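Long-range contacts in minor capsid protein (PDB 6G42), which builds the penton of the mavirus capsid, as a single jelly-roll protein assembled in five copies that probably occupies the fivefold vertices of the virophage shell: residues 30-35 / 289-294; 55-60 / 248-253; 141-146 / 187-192; 156-161 / 179-184. One frame throughout, in Å; residues are numbered along the deposited sequence.

Contact 1: residues 30-35 / 289-294; sequences RPVSVD and LTLLPQ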
loop_
_atom_site.group_PDB
_atom_site.type_symbol
_atom_site.label_atom_id
_atom_site.label_comp_id
_atom_site.label_asym_id
_atom_site.label_seq_id
_atom_site.Cartn_x
_atom_site.Cartn_y
_atom_site.Cartn_z
ATOM N N ARG C 30 -19.100 -11.850 29.194
ATOM C CA ARG C 30 -17.958 -12.503 29.824
ATOM C C ARG C 30 -16.671 -11.911 29.252
ATOM O O ARG C 30 -16.484 -11.929 28.036
ATOM C CB ARG C 30 -17.976 -14.016 29.590
ATOM C CG ARG C 30 -16.863 -14.760 30.337
ATOM C CD ARG C 30 -16.979 -16.273 30.234
ATOM N NE ARG C 30 -18.292 -16.755 30.675
ATOM C CZ ARG C 30 -18.692 -16.895 31.941
ATOM N NH1 ARG C 30 -17.884 -16.602 32.961
ATOM N NH2 ARG C 30 -19.924 -17.339 32.190
ATOM N N PRO C 31 -15.786 -11.375 30.119
ATOM C CA PRO C 31 -14.536 -10.819 29.607
ATOM C C PRO C 31 -13.646 -11.848 28.904
ATOM O O PRO C 31 -13.624 -13.020 29.291
ATOM C CB PRO C 31 -13.841 -10.295 30.871
ATOM C CG PRO C 31 -14.938 -10.034 31.826
ATOM C CD PRO C 31 -15.942 -11.110 31.562
ATOM N N VAL C 32 -12.942 -11.398 27.868
ATOM C CA VAL C 32 -11.943 -12.217 27.192
ATOM C C VAL C 32 -10.760 -12.353 28.142
ATOM O O VAL C 32 -10.061 -11.375 28.411
ATOM C CB VAL C 32 -11.482 -11.588 25.861
ATOM C CG1 VAL C 32 -10.274 -12.318 25.298
ATOM C CG2 VAL C 32 -12.613 -11.604 24.846
ATOM N N SER C 33 -10.547 -13.567 28.638
ATOM C CA SER C 33 -9.515 -13.829 29.625
ATOM C C SER C 33 -8.990 -15.254 29.498
ATOM O O SER C 33 -9.716 -16.151 29.088
ATOM C CB SER C 33 -10.078 -13.592 31.018
ATOM O OG SER C 33 -9.042 -13.560 31.976
ATOM N N VAL C 34 -7.715 -15.446 29.829
ATOM C CA VAL C 34 -7.087 -16.765 29.782
ATOM C C VAL C 34 -6.146 -16.959 30.954
ATOM O O VAL C 34 -5.334 -16.083 31.255
ATOM C CB VAL C 34 -6.227 -16.991 28.519
ATOM C CG1 VAL C 34 -5.954 -18.476 28.345
ATOM C CG2 VAL C 34 -6.903 -16.468 27.279
ATOM N N ASP C 35 -6.243 -18.129 31.579
ATOM C CA ASP C 35 -5.257 -18.581 32.551
ATOM C C ASP C 35 -4.297 -19.533 31.858
ATOM O O ASP C 35 -4.674 -20.647 31.489
ATOM C CB ASP C 35 -5.934 -19.287 33.733
ATOM C CG ASP C 35 -6.773 -18.341 34.584
ATOM O OD1 ASP C 35 -6.342 -17.189 34.840
ATOM O OD2 ASP C 35 -7.869 -18.765 35.014
ATOM N N LEU C 289 -13.048 -6.281 26.717
ATOM C CA LEU C 289 -13.471 -6.949 25.492
ATOM C C LEU C 289 -14.282 -8.195 25.871
ATOM O O LEU C 289 -13.814 -9.023 26.660
ATOM C CB LEU C 289 -12.258 -7.347 24.642
ATOM C CG LEU C 289 -12.537 -8.084 23.321
ATOM C CD1 LEU C 289 -13.299 -7.192 22.352
ATOM C CD2 LEU C 289 -11.236 -8.574 22.703
ATOM N N THR C 290 -15.479 -8.335 25.301
ATOM C CA THR C 290 -16.394 -9.419 25.689
ATOM C C THR C 290 -16.587 -10.446 24.578
ATOM O O THR C 290 -16.439 -10.133 23.404
ATOM C CB THR C 290 -17.763 -8.875 26.161
ATOM O OG1 THR C 290 -18.415 -8.196 25.087
ATOM C CG2 THR C 290 -17.591 -7.911 27.337
ATOM N N LEU C 291 -16.916 -11.673 24.976
ATOM C CA LEU C 291 -17.128 -12.793 24.049
ATOM C C LEU C 291 -18.527 -12.788 23.412
ATOM O O LEU C 291 -19.514 -12.376 24.036
ATOM C CB LEU C 291 -16.930 -14.133 24.773
ATOM C CG LEU C 291 -15.532 -14.439 25.310
ATOM C CD1 LEU C 291 -15.558 -15.602 26.289
ATOM C CD2 LEU C 291 -14.581 -14.738 24.169
ATOM N N LEU C 292 -18.577 -13.236 22.158
ATOM C CA LEU C 292 -19.804 -13.704 21.519
ATOM C C LEU C 292 -19.788 -15.236 21.579
ATOM O O LEU C 292 -18.758 -15.829 21.906
ATOM C CB LEU C 292 -19.874 -13.231 20.064
ATOM C CG LEU C 292 -19.784 -11.723 19.830
ATOM C CD1 LEU C 292 -19.724 -11.412 18.344
ATOM C CD2 LEU C 292 -20.956 -11.006 20.480
ATOM N N PRO C 293 -20.922 -15.889 21.267
ATOM C CA PRO C 293 -20.894 -17.351 21.139
ATOM C C PRO C 293 -19.933 -17.877 20.055
ATOM O O PRO C 293 -19.383 -18.976 20.202
ATOM C CB PRO C 293 -22.346 -17.697 20.790
ATOM C CG PRO C 293 -23.140 -16.597 21.383
ATOM C CD PRO C 293 -22.299 -15.366 21.220
ATOM N N GLN C 294 -19.712 -17.069 19.014
ATOM C CA GLN C 294 -18.932 -17.446 17.831
ATOM C C GLN C 294 -17.465 -16.982 17.884
ATOM O O GLN C 294 -16.708 -17.223 16.951
ATOM C CB GLN C 294 -19.602 -16.867 16.577
ATOM C CG GLN C 294 -21.102 -17.155 16.459
ATOM C CD GLN C 294 -21.992 -16.153 17.194
ATOM O OE1 GLN C 294 -21.522 -15.376 18.022
ATOM N NE2 GLN C 294 -23.287 -16.177 16.893
HETATM O O HOH W 1 -20.489 -12.768 26.984
#
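Pro31 and Thr290 face each other in a single beta bridge, with their CA atoms 4.6 Å apart. Two backbone bonds flank the bridge. Val32 N donates to Leu289 O at 2.8 Å, and Leu291 N donates to Arg30 O at 3.1 Å. In both bonds the donor N sits nearly along the C=O axis of its acceptor. A water adds a third link, accepting from Arg30 N and donating to Leu291 O.

Among the side chains, the CG2 branch of Val32 does most of the touching. It lies anti to the carbonyl carbon, which carries it beside the backbone N and over to residues 289-294. There it meets Leu289 CG at 3.8 Å and Leu291 CD2 at 3.8 Å. The Val32 and Leu291 side chains cross at about a right angle.

The bridge joins residues leading into strand 33-37 to the loop between strands 286-288 and 296-305 of the jelly-roll. Ile15 and Ile297 cover Val32, and Phe277 packs on both Val32 and Leu289. Arg30 CD touches Leu291 CD1 at 4.2 Å. The guanidinium end of Arg30 then leads away, and NE is bound by Leu21 O.

Contact 2: residues 55-60 / 248-253; sequences EFHLHK and YNSILF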
loop_
_atom_site.group_PDB
_atom_site.type_symbol
_atom_site.label_atom_id
_atom_site.label_comp_id
_atom_site.label_asym_id
_atom_site.label_seq_id
_atom_site.Cartn_x
_atom_site.Cartn_y
_atom_site.Cartn_z
ATOM N N GLU C 55 1.788 -11.934 18.035
ATOM C CA GLU C 55 0.571 -11.985 17.226
ATOM C C GLU C 55 -0.669 -12.275 18.069
ATOM O O GLU C 55 -0.619 -13.067 19.011
ATOM C CB GLU C 55 0.768 -13.043 16.130
ATOM C CG GLU C 55 -0.469 -13.610 15.442
ATOM C CD GLU C 55 -0.118 -14.593 14.323
ATOM O OE1 GLU C 55 0.926 -15.283 14.430
ATOM O OE2 GLU C 55 -0.888 -14.690 13.341
ATOM N N PHE C 56 -1.768 -11.600 17.739
ATOM C CA PHE C 56 -3.092 -12.007 18.209
ATOM C C PHE C 56 -4.148 -11.893 17.110
ATOM O O PHE C 56 -3.917 -11.269 16.071
ATOM C CB PHE C 56 -3.511 -11.283 19.507
ATOM C CG PHE C 56 -3.800 -9.810 19.357
ATOM C CD1 PHE C 56 -5.023 -9.367 18.857
ATOM C CD2 PHE C 56 -2.882 -8.863 19.795
ATOM C CE1 PHE C 56 -5.298 -8.011 18.744
ATOM C CE2 PHE C 56 -3.155 -7.506 19.693
ATOM C CZ PHE C 56 -4.364 -7.078 19.168
ATOM N N HIS C 57 -5.296 -12.523 17.357
ATOM C CA HIS C 57 -6.438 -12.487 16.443
ATOM C C HIS C 57 -7.749 -12.488 17.230
ATOM O O HIS C 57 -8.036 -13.431 17.953
ATOM C CB HIS C 57 -6.369 -13.676 15.481
ATOM C CG HIS C 57 -7.282 -13.575 14.294
ATOM N ND1 HIS C 57 -7.808 -12.388 13.833
ATOM C CD2 HIS C 57 -7.730 -14.528 13.447
ATOM C CE1 HIS C 57 -8.552 -12.618 12.768
ATOM N NE2 HIS C 57 -8.521 -13.909 12.512
ATOM N N LEU C 58 -8.516 -11.409 17.109
ATOM C CA LEU C 58 -9.805 -11.273 17.786
ATOM C C LEU C 58 -10.881 -11.572 16.751
ATOM O O LEU C 58 -11.411 -10.672 16.093
ATOM C CB LEU C 58 -9.970 -9.866 18.381
ATOM C CG LEU C 58 -8.745 -9.276 19.094
ATOM C CD1 LEU C 58 -9.059 -7.882 19.607
ATOM C CD2 LEU C 58 -8.248 -10.160 20.229
ATOM N N HIS C 59 -11.179 -12.858 16.595
ATOM C CA HIS C 59 -12.025 -13.320 15.498
ATOM C C HIS C 59 -13.491 -13.452 15.872
ATOM O O HIS C 59 -13.850 -14.281 16.692
ATOM C CB HIS C 59 -11.501 -14.656 14.994
ATOM C CG HIS C 59 -12.069 -15.065 13.681
ATOM N ND1 HIS C 59 -12.178 -14.199 12.617
ATOM C CD2 HIS C 59 -12.549 -16.255 13.254
ATOM C CE1 HIS C 59 -12.707 -14.838 11.590
ATOM N NE2 HIS C 59 -12.936 -16.088 11.949
ATOM N N LYS C 60 -14.325 -12.652 15.202
ATOM C CA LYS C 60 -15.758 -12.536 15.473
ATOM C C LYS C 60 -16.061 -11.975 16.866
ATOM O O LYS C 60 -16.453 -12.693 17.800
ATOM C CB LYS C 60 -16.504 -13.840 15.200
ATOM C CG LYS C 60 -16.146 -14.414 13.849
ATOM C CD LYS C 60 -17.004 -15.601 13.493
ATOM C CE LYS C 60 -16.400 -16.333 12.316
ATOM N NZ LYS C 60 -17.317 -17.400 11.852
ATOM N N TYR C 248 -19.412 -5.604 13.770
ATOM C CA TYR C 248 -18.784 -6.921 13.900
ATOM C C TYR C 248 -17.466 -6.971 13.128
ATOM O O TYR C 248 -17.433 -6.689 11.931
ATOM C CB TYR C 248 -19.723 -8.020 13.420
ATOM C CG TYR C 248 -20.947 -8.183 14.285
ATOM C CD1 TYR C 248 -22.050 -7.351 14.113
ATOM C CD2 TYR C 248 -21.012 -9.173 15.275
ATOM C CE1 TYR C 248 -23.182 -7.491 14.897
ATOM C CE2 TYR C 248 -22.144 -9.320 16.069
ATOM C CZ TYR C 248 -23.231 -8.474 15.874
ATOM O OH TYR C 248 -24.371 -8.584 16.641
ATOM N N ASN C 249 -16.393 -7.341 13.825
ATOM C CA ASN C 249 -15.040 -7.271 13.283
ATOM C C ASN C 249 -14.224 -8.538 13.536
ATOM O O ASN C 249 -14.552 -9.368 14.384
ATOM C CB ASN C 249 -14.291 -6.064 13.865
ATOM C CG ASN C 249 -14.888 -4.739 13.427
ATOM O OD1 ASN C 249 -14.682 -4.298 12.301
ATOM N ND2 ASN C 249 -15.630 -4.096 14.315
ATOM N N SER C 250 -13.157 -8.656 12.754
ATOM C CA SER C 250 -12.150 -9.691 12.890
ATOM C C SER C 250 -10.832 -8.927 12.879
ATOM O O SER C 250 -10.437 -8.399 11.849
ATOM C CB SER C 250 -12.241 -10.672 11.720
ATOM O OG SER C 250 -11.274 -11.699 11.818
ATOM N N ILE C 251 -10.184 -8.835 14.036
ATOM C CA ILE C 251 -9.032 -7.950 14.217
ATOM C C ILE C 251 -7.737 -8.743 14.342
ATOM O O ILE C 251 -7.502 -9.400 15.347
ATOM C CB ILE C 251 -9.227 -7.036 15.436
ATOM C CG1 ILE C 251 -10.446 -6.131 15.199
ATOM C CG2 ILE C 251 -7.977 -6.193 15.674
ATOM C CD1 ILE C 251 -10.866 -5.299 16.393
ATOM N N LEU C 252 -6.905 -8.655 13.310
ATOM C CA LEU C 252 -5.610 -9.325 13.268
ATOM C C LEU C 252 -4.475 -8.344 13.597
ATOM O O LEU C 252 -4.467 -7.203 13.117
ATOM C CB LEU C 252 -5.396 -9.926 11.877
ATOM C CG LEU C 252 -4.113 -10.709 11.607
ATOM C CD1 LEU C 252 -4.049 -11.948 12.493
ATOM C CD2 LEU C 252 -4.043 -11.087 10.134
ATOM N N PHE C 253 -3.541 -8.799 14.435
ATOM C CA PHE C 253 -2.293 -8.083 14.710
ATOM C C PHE C 253 -1.093 -9.025 14.534
ATOM O O PHE C 253 -1.119 -10.168 14.995
ATOM C CB PHE C 253 -2.301 -7.483 16.119
ATOM C CG PHE C 253 -0.956 -6.968 16.556
ATOM C CD1 PHE C 253 -0.410 -5.835 15.969
ATOM C CD2 PHE C 253 -0.218 -7.636 17.529
ATOM C CE1 PHE C 253 0.838 -5.365 16.354
ATOM C CE2 PHE C 253 1.028 -7.165 17.918
ATOM C CZ PHE C 253 1.558 -6.030 17.329
#
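Phe56 and Phe253 trade two backbone bonds, and Leu58 and Ile251 trade two more. These are the hydrogen-bonded pairs of an antiparallel ladder whose strands run at 174° to each other. The Leu58 N to Ile251 O bond is 2.9 Å long and nearly straight. The return bond, Ile251 N to Leu58 O, brings its donor in above the carbonyl plane.

A second group of polar contacts involves the histidines. His59 ND1 and Ser250 OG are hydrogen-bonded at 2.8 Å, with the hydroxyl at the edge of the imidazole near its plane. His57 ND1 makes a weak bond of 3.4 Å to Ile251 O, which already accepts from Leu58 N.

The apolar contacts centre on Phe56. Its CG sits between the backbone N and the carbonyl carbon (chi1 69°), and the ring swings toward the partner strand. Phe253 CB rests over one ring face, 3.8 Å from the centroid, a CH-pi contact. The two phenyl planes are 36° apart, so the rings meet obliquely. Leu252 CD1 lies over a face of the His57 ring, 4.3 Å from its centroid.

Tyr282 of a neighbouring subunit bonds His57 NE2 and stacks on His59. Lys60 NZ forms a salt bridge with Asp165 of that subunit and bonds its Phe197 O. Strands 49-62 and 248-264 pair here in a jelly-roll sheet, its histidine face turned to the next subunit of the penton.

Contact 3: residues 141-146 / 187-192; sequences KFEITT and VETQDA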
loop_
_atom_site.group_PDB
_atom_site.type_symbol
_atom_site.label_atom_id
_atom_site.label_comp_id
_atom_site.label_asym_id
_atom_site.label_seq_id
_atom_site.Cartn_x
_atom_site.Cartn_y
_atom_site.Cartn_z
ATOM N N LYS C 141 -20.176 8.422 4.087
ATOM C CA LYS C 141 -20.254 9.870 4.275
ATOM C C LYS C 141 -21.689 10.257 4.573
ATOM O O LYS C 141 -22.619 9.667 4.022
ATOM C CB LYS C 141 -19.812 10.595 3.011
ATOM C CG LYS C 141 -18.336 10.458 2.694
ATOM C CD LYS C 141 -18.055 10.856 1.255
ATOM C CE LYS C 141 -16.566 11.001 0.998
ATOM N NZ LYS C 141 -16.304 11.551 -0.357
ATOM N N PHE C 142 -21.863 11.248 5.443
ATOM C CA PHE C 142 -23.187 11.766 5.775
ATOM C C PHE C 142 -23.632 12.776 4.723
ATOM O O PHE C 142 -22.811 13.535 4.193
ATOM C CB PHE C 142 -23.188 12.399 7.166
ATOM C CG PHE C 142 -23.019 11.404 8.278
ATOM C CD1 PHE C 142 -21.750 10.985 8.663
ATOM C CD2 PHE C 142 -24.128 10.879 8.941
ATOM C CE1 PHE C 142 -21.588 10.064 9.691
ATOM C CE2 PHE C 142 -23.971 9.957 9.970
ATOM C CZ PHE C 142 -22.698 9.547 10.345
ATOM N N GLU C 143 -24.934 12.772 4.434
ATOM C CA GLU C 143 -25.534 13.619 3.397
ATOM C C GLU C 143 -26.673 14.460 3.962
ATOM O O GLU C 143 -27.380 14.026 4.874
ATOM C CB GLU C 143 -26.087 12.753 2.262
ATOM C CG GLU C 143 -25.061 11.868 1.580
ATOM C CD GLU C 143 -25.653 11.092 0.421
ATOM O OE1 GLU C 143 -26.715 10.461 0.595
ATOM O OE2 GLU C 143 -25.046 11.094 -0.668
ATOM N N ILE C 144 -26.847 15.655 3.399
ATOM C CA ILE C 144 -27.986 16.525 3.701
ATOM C C ILE C 144 -28.764 16.713 2.406
ATOM O O ILE C 144 -28.205 17.173 1.406
ATOM C CB ILE C 144 -27.537 17.891 4.269
ATOM C CG1 ILE C 144 -26.905 17.707 5.654
ATOM C CG2 ILE C 144 -28.712 18.857 4.388
ATOM C CD1 ILE C 144 -25.977 18.830 6.064
ATOM N N THR C 145 -30.045 16.346 2.437
ATOM C CA THR C 145 -30.956 16.507 1.297
ATOM C C THR C 145 -31.898 17.682 1.557
ATOM O O THR C 145 -32.433 17.822 2.661
ATOM C CB THR C 145 -31.756 15.221 1.035
ATOM O OG1 THR C 145 -30.843 14.146 0.793
ATOM C CG2 THR C 145 -32.680 15.372 -0.178
ATOM N N THR C 146 -32.101 18.501 0.524
ATOM C CA THR C 146 -32.825 19.775 0.635
ATOM C C THR C 146 -33.537 20.149 -0.666
ATOM O O THR C 146 -33.120 19.742 -1.751
ATOM C CB THR C 146 -31.870 20.935 1.005
ATOM O OG1 THR C 146 -30.628 20.787 0.304
ATOM C CG2 THR C 146 -31.593 20.964 2.498
ATOM N N VAL C 187 -28.903 17.176 -3.157
ATOM C CA VAL C 187 -28.206 16.252 -2.265
ATOM C C VAL C 187 -26.748 16.708 -2.143
ATOM O O VAL C 187 -25.983 16.605 -3.102
ATOM C CB VAL C 187 -28.282 14.802 -2.801
ATOM C CG1 VAL C 187 -27.553 13.827 -1.880
ATOM C CG2 VAL C 187 -29.735 14.373 -2.971
ATOM N N GLU C 188 -26.387 17.223 -0.966
ATOM C CA GLU C 188 -25.006 17.627 -0.650
ATOM C C GLU C 188 -24.365 16.621 0.313
ATOM O O GLU C 188 -24.985 16.210 1.296
ATOM C CB GLU C 188 -24.974 19.032 -0.035
ATOM C CG GLU C 188 -25.200 20.169 -1.029
ATOM C CD GLU C 188 -23.963 20.560 -1.831
ATOM O OE1 GLU C 188 -22.930 19.854 -1.782
ATOM O OE2 GLU C 188 -24.028 21.597 -2.525
ATOM N N THR C 189 -23.119 16.249 0.024
ATOM C CA THR C 189 -22.393 15.223 0.781
ATOM C C THR C 189 -21.048 15.763 1.276
ATOM O O THR C 189 -20.535 16.746 0.748
ATOM C CB THR C 189 -22.194 13.931 -0.063
ATOM O OG1 THR C 189 -21.467 12.954 0.695
ATOM C CG2 THR C 189 -21.457 14.206 -1.372
ATOM N N GLN C 190 -20.505 15.114 2.303
ATOM C CA GLN C 190 -19.171 15.419 2.834
ATOM C C GLN C 190 -18.110 15.238 1.751
ATOM O O GLN C 190 -18.222 14.330 0.929
ATOM C CB GLN C 190 -18.844 14.469 3.995
ATOM C CG GLN C 190 -19.579 14.732 5.301
ATOM C CD GLN C 190 -19.186 13.751 6.407
ATOM O OE1 GLN C 190 -19.489 12.562 6.328
ATOM N NE2 GLN C 190 -18.518 14.248 7.446
ATOM N N ASP C 191 -17.079 16.083 1.754
ATOM C CA ASP C 191 -15.936 15.888 0.834
ATOM C C ASP C 191 -14.939 14.794 1.297
ATOM O O ASP C 191 -14.034 14.426 0.543
ATOM C CB ASP C 191 -15.239 17.228 0.451
ATOM C CG ASP C 191 -14.461 17.894 1.606
ATOM O OD1 ASP C 191 -13.621 17.246 2.271
ATOM O OD2 ASP C 191 -14.647 19.117 1.803
ATOM N N ALA C 192 -15.122 14.274 2.514
ATOM C CA ALA C 192 -14.257 13.234 3.091
ATOM C C ALA C 192 -14.942 12.495 4.242
ATOM O O ALA C 192 -15.786 13.056 4.942
ATOM C CB ALA C 192 -12.954 13.846 3.579
#
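Phe142 and Gln190 make up the buried end of this contact. The Gln190 side chain extends beside Phe142, pointing the same way, with its CG anti to the carbonyl carbon (chi1 -73°). Its OE1 takes the N-H of Phe142 at 2.9 Å, so a side-chain amide stands in for a backbone carbonyl here. The same oxygen lies in plane at the edge of the phenyl ring, 3.6 Å from Phe142 CD1. Ring and amide planes stand 66° apart. Gln190 NE2 bonds Thr194 OG1, so both ends of the amide are held and its rotation is probably fixed. The backbone bond from Gln190 N to Phe142 O is weak. The extended Lys141 lies along residues 189-192, its CE 3.8 Å from Ala192 CA. Further along, Ile144 and Glu188 form the hydrogen-bonded pair, with Ile144 N to Glu188 O at 2.9 Å and Glu188 N to Ile144 O at 3.0 Å.

The other sheet face, with Glu143, Thr145, Val187 and Thr189, is looser and closer to solvent. Glu143 stretches across Val187 and Thr189, its CG 3.9 Å from Thr189 CB and its OE2 3.9 Å from Val187 CG1. That oxygen is bonded to Asn136. Thr145 and Val187 lie side by side, touching through Thr145 OG1 and Val187 CG2 at 3.9 Å.

Strand 141-145 is the middle of a three-stranded antiparallel sheet, between strands 132-136 and 187-189. Phe135 of strand 132-136 meets the Phe142 ring, and Phe166, just after helix 160-165, packs on it edge-to-face.

Contact 4: residues 156-161 / 179-184; sequences IMFNDD and SLVILN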
loop_
_atom_site.group_PDB
_atom_site.type_symbol
_atom_site.label_atom_id
_atom_site.label_comp_id
_atom_site.label_asym_id
_atom_site.label_seq_id
_atom_site.Cartn_x
_atom_site.Cartn_y
_atom_site.Cartn_z
ATOM N N ILE C 156 -29.064 25.549 7.698
ATOM C CA ILE C 156 -28.901 24.621 8.822
ATOM C C ILE C 156 -27.668 25.068 9.610
ATOM O O ILE C 156 -26.632 25.380 9.019
ATOM C CB ILE C 156 -28.713 23.164 8.348
ATOM C CG1 ILE C 156 -29.952 22.683 7.582
ATOM C CG2 ILE C 156 -28.446 22.233 9.532
ATOM C CD1 ILE C 156 -29.725 21.438 6.748
ATOM N N MET C 157 -27.791 25.080 10.938
ATOM C CA MET C 157 -26.713 25.484 11.852
ATOM C C MET C 157 -26.149 24.271 12.577
ATOM O O MET C 157 -26.908 23.416 13.020
ATOM C CB MET C 157 -27.237 26.446 12.918
ATOM C CG MET C 157 -27.720 27.793 12.411
ATOM S SD MET C 157 -28.738 28.631 13.642
ATOM C CE MET C 157 -27.590 28.847 14.999
ATOM N N PHE C 158 -24.823 24.212 12.689
ATOM C CA PHE C 158 -24.106 23.197 13.470
ATOM C C PHE C 158 -23.322 23.936 14.551
ATOM O O PHE C 158 -22.612 24.900 14.253
ATOM C CB PHE C 158 -23.085 22.458 12.582
ATOM C CG PHE C 158 -23.645 21.312 11.761
ATOM C CD1 PHE C 158 -24.970 21.273 11.322
ATOM C CD2 PHE C 158 -22.798 20.277 11.375
ATOM C CE1 PHE C 158 -25.439 20.217 10.555
ATOM C CE2 PHE C 158 -23.264 19.220 10.606
ATOM C CZ PHE C 158 -24.588 19.191 10.195
ATOM N N ASN C 159 -23.427 23.483 15.800
ATOM C CA ASN C 159 -22.576 24.011 16.884
ATOM C C ASN C 159 -21.151 23.446 16.760
ATOM O O ASN C 159 -20.879 22.651 15.861
ATOM C CB ASN C 159 -23.194 23.752 18.270
ATOM C CG ASN C 159 -23.102 22.304 18.712
ATOM O OD1 ASN C 159 -23.083 21.390 17.894
ATOM N ND2 ASN C 159 -23.082 22.087 20.022
ATOM N N ASP C 160 -20.254 23.847 17.656
ATOM C CA ASP C 160 -18.832 23.533 17.496
ATOM C C ASP C 160 -18.475 22.041 17.595
ATOM O O ASP C 160 -17.523 21.603 16.955
ATOM C CB ASP C 160 -17.971 24.341 18.473
ATOM C CG ASP C 160 -16.505 24.408 18.046
ATOM O OD1 ASP C 160 -16.238 24.648 16.845
ATOM O OD2 ASP C 160 -15.621 24.211 18.912
ATOM N N ASP C 161 -19.217 21.266 18.384
ATOM C CA ASP C 161 -19.007 19.807 18.423
ATOM C C ASP C 161 -19.448 19.128 17.119
ATOM O O ASP C 161 -18.758 18.236 16.626
ATOM C CB ASP C 161 -19.690 19.170 19.641
ATOM C CG ASP C 161 -18.878 19.338 20.933
ATOM O OD1 ASP C 161 -18.029 20.256 21.014
ATOM O OD2 ASP C 161 -19.095 18.544 21.877
ATOM N N SER C 179 -22.350 27.630 13.321
ATOM C CA SER C 179 -21.835 27.832 11.958
ATOM C C SER C 179 -22.868 27.371 10.935
ATOM O O SER C 179 -23.568 26.387 11.165
ATOM C CB SER C 179 -20.533 27.049 11.745
ATOM O OG SER C 179 -19.516 27.460 12.642
ATOM N N LEU C 180 -22.940 28.076 9.805
ATOM C CA LEU C 180 -23.916 27.789 8.743
ATOM C C LEU C 180 -23.420 26.714 7.777
ATOM O O LEU C 180 -22.288 26.779 7.301
ATOM C CB LEU C 180 -24.229 29.055 7.934
ATOM C CG LEU C 180 -24.785 30.270 8.674
ATOM C CD1 LEU C 180 -24.805 31.480 7.746
ATOM C CD2 LEU C 180 -26.172 30.004 9.239
ATOM N N VAL C 181 -24.283 25.750 7.470
ATOM C CA VAL C 181 -23.984 24.717 6.479
ATOM C C VAL C 181 -24.350 25.252 5.092
ATOM O O VAL C 181 -25.532 25.409 4.768
ATOM C CB VAL C 181 -24.744 23.403 6.772
ATOM C CG1 VAL C 181 -24.427 22.336 5.731
ATOM C CG2 VAL C 181 -24.392 22.889 8.162
ATOM N N ILE C 182 -23.327 25.527 4.285
ATOM C CA ILE C 182 -23.504 26.012 2.917
ATOM C C ILE C 182 -23.957 24.860 2.011
ATOM O O ILE C 182 -23.250 23.860 1.877
ATOM C CB ILE C 182 -22.200 26.660 2.393
ATOM C CG1 ILE C 182 -21.925 27.959 3.168
ATOM C CG2 ILE C 182 -22.286 26.957 0.896
ATOM C CD1 ILE C 182 -20.507 28.479 3.045
ATOM N N LEU C 183 -25.127 25.024 1.392
ATOM C CA LEU C 183 -25.728 24.009 0.519
ATOM C C LEU C 183 -26.082 24.609 -0.842
ATOM O O LEU C 183 -26.820 25.590 -0.906
ATOM C CB LEU C 183 -26.996 23.454 1.169
ATOM C CG LEU C 183 -26.845 22.827 2.555
ATOM C CD1 LEU C 183 -28.209 22.562 3.174
ATOM C CD2 LEU C 183 -26.033 21.544 2.479
ATOM N N ASN C 184 -25.563 24.014 -1.919
ATOM C CA ASN C 184 -25.806 24.482 -3.300
ATOM C C ASN C 184 -26.607 23.545 -4.215
ATOM O O ASN C 184 -26.982 23.950 -5.318
ATOM C CB ASN C 184 -24.467 24.796 -3.976
ATOM C CG ASN C 184 -23.856 26.092 -3.480
ATOM O OD1 ASN C 184 -24.508 27.137 -3.484
ATOM N ND2 ASN C 184 -22.598 26.038 -3.061
#
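Phe158 and Ser179 exchange two backbone bonds. Phe158 N to Ser179 O is 2.9 Å long, with the donor in the plane of the Ser179 carbonyl. In the return bond, Ser179 N lies tilted from the plane of the Phe158 carbonyl. A third bond, Val181 N to Ile156 O, is 2.8 Å long. Between them Met157 CA sits 3.3 Å from Ser179 O in a CA-H...O contact.

These bonds pair strands 154-158 and 179-181, antiparallel neighbours in a five-stranded sheet. The short strand segments are strongly twisted, at 134° to each other. Just past the first strand, Asn159 is the N-cap of helix 160-165.

The apolar contacts lie on both faces of the sheet. On one, Val181 CG2 rests over a face of the Phe158 ring, 3.9 Å from the centroid, as a CH-pi contact offset toward the rim. This methyl is anti to the carbonyl carbon, which sets it toward strand 156-158. On the other face Met157 CG touches Leu180 CD2 at 4.2 Å, with Phe78 packed against both residues. Past strand 179-181, Leu183 CD1 meets Ile156 CD1 at 4.0 Å, and Ile144 packs on both residues. Ser179 OG bonds Asp173 of its own chain and Arg25 of a neighbouring subunit.

The four contacts nest along the chain, contact 4 inside 3, 3 inside 2 and 2 inside 1. They form two groups. Contacts 1 and 2 have centres 13 Å apart and share jelly-roll packing, with Leu289 CD2 3.8 Å from Leu58 CD1. Contacts 3 and 4 have centres 12 Å apart and join two small sheets, with Glu188 CB 3.7 Å from Leu183 CD2. The groups are 32 to 43 Å apart between centres, so residues 141-192 probably belong to a separate lobe inserted between jelly-roll strands. Gln294 of contact 1 bonds Asp160 and Asp161 of contact 4 in a neighbouring subunit, tying jelly-roll to lobe across the penton interface.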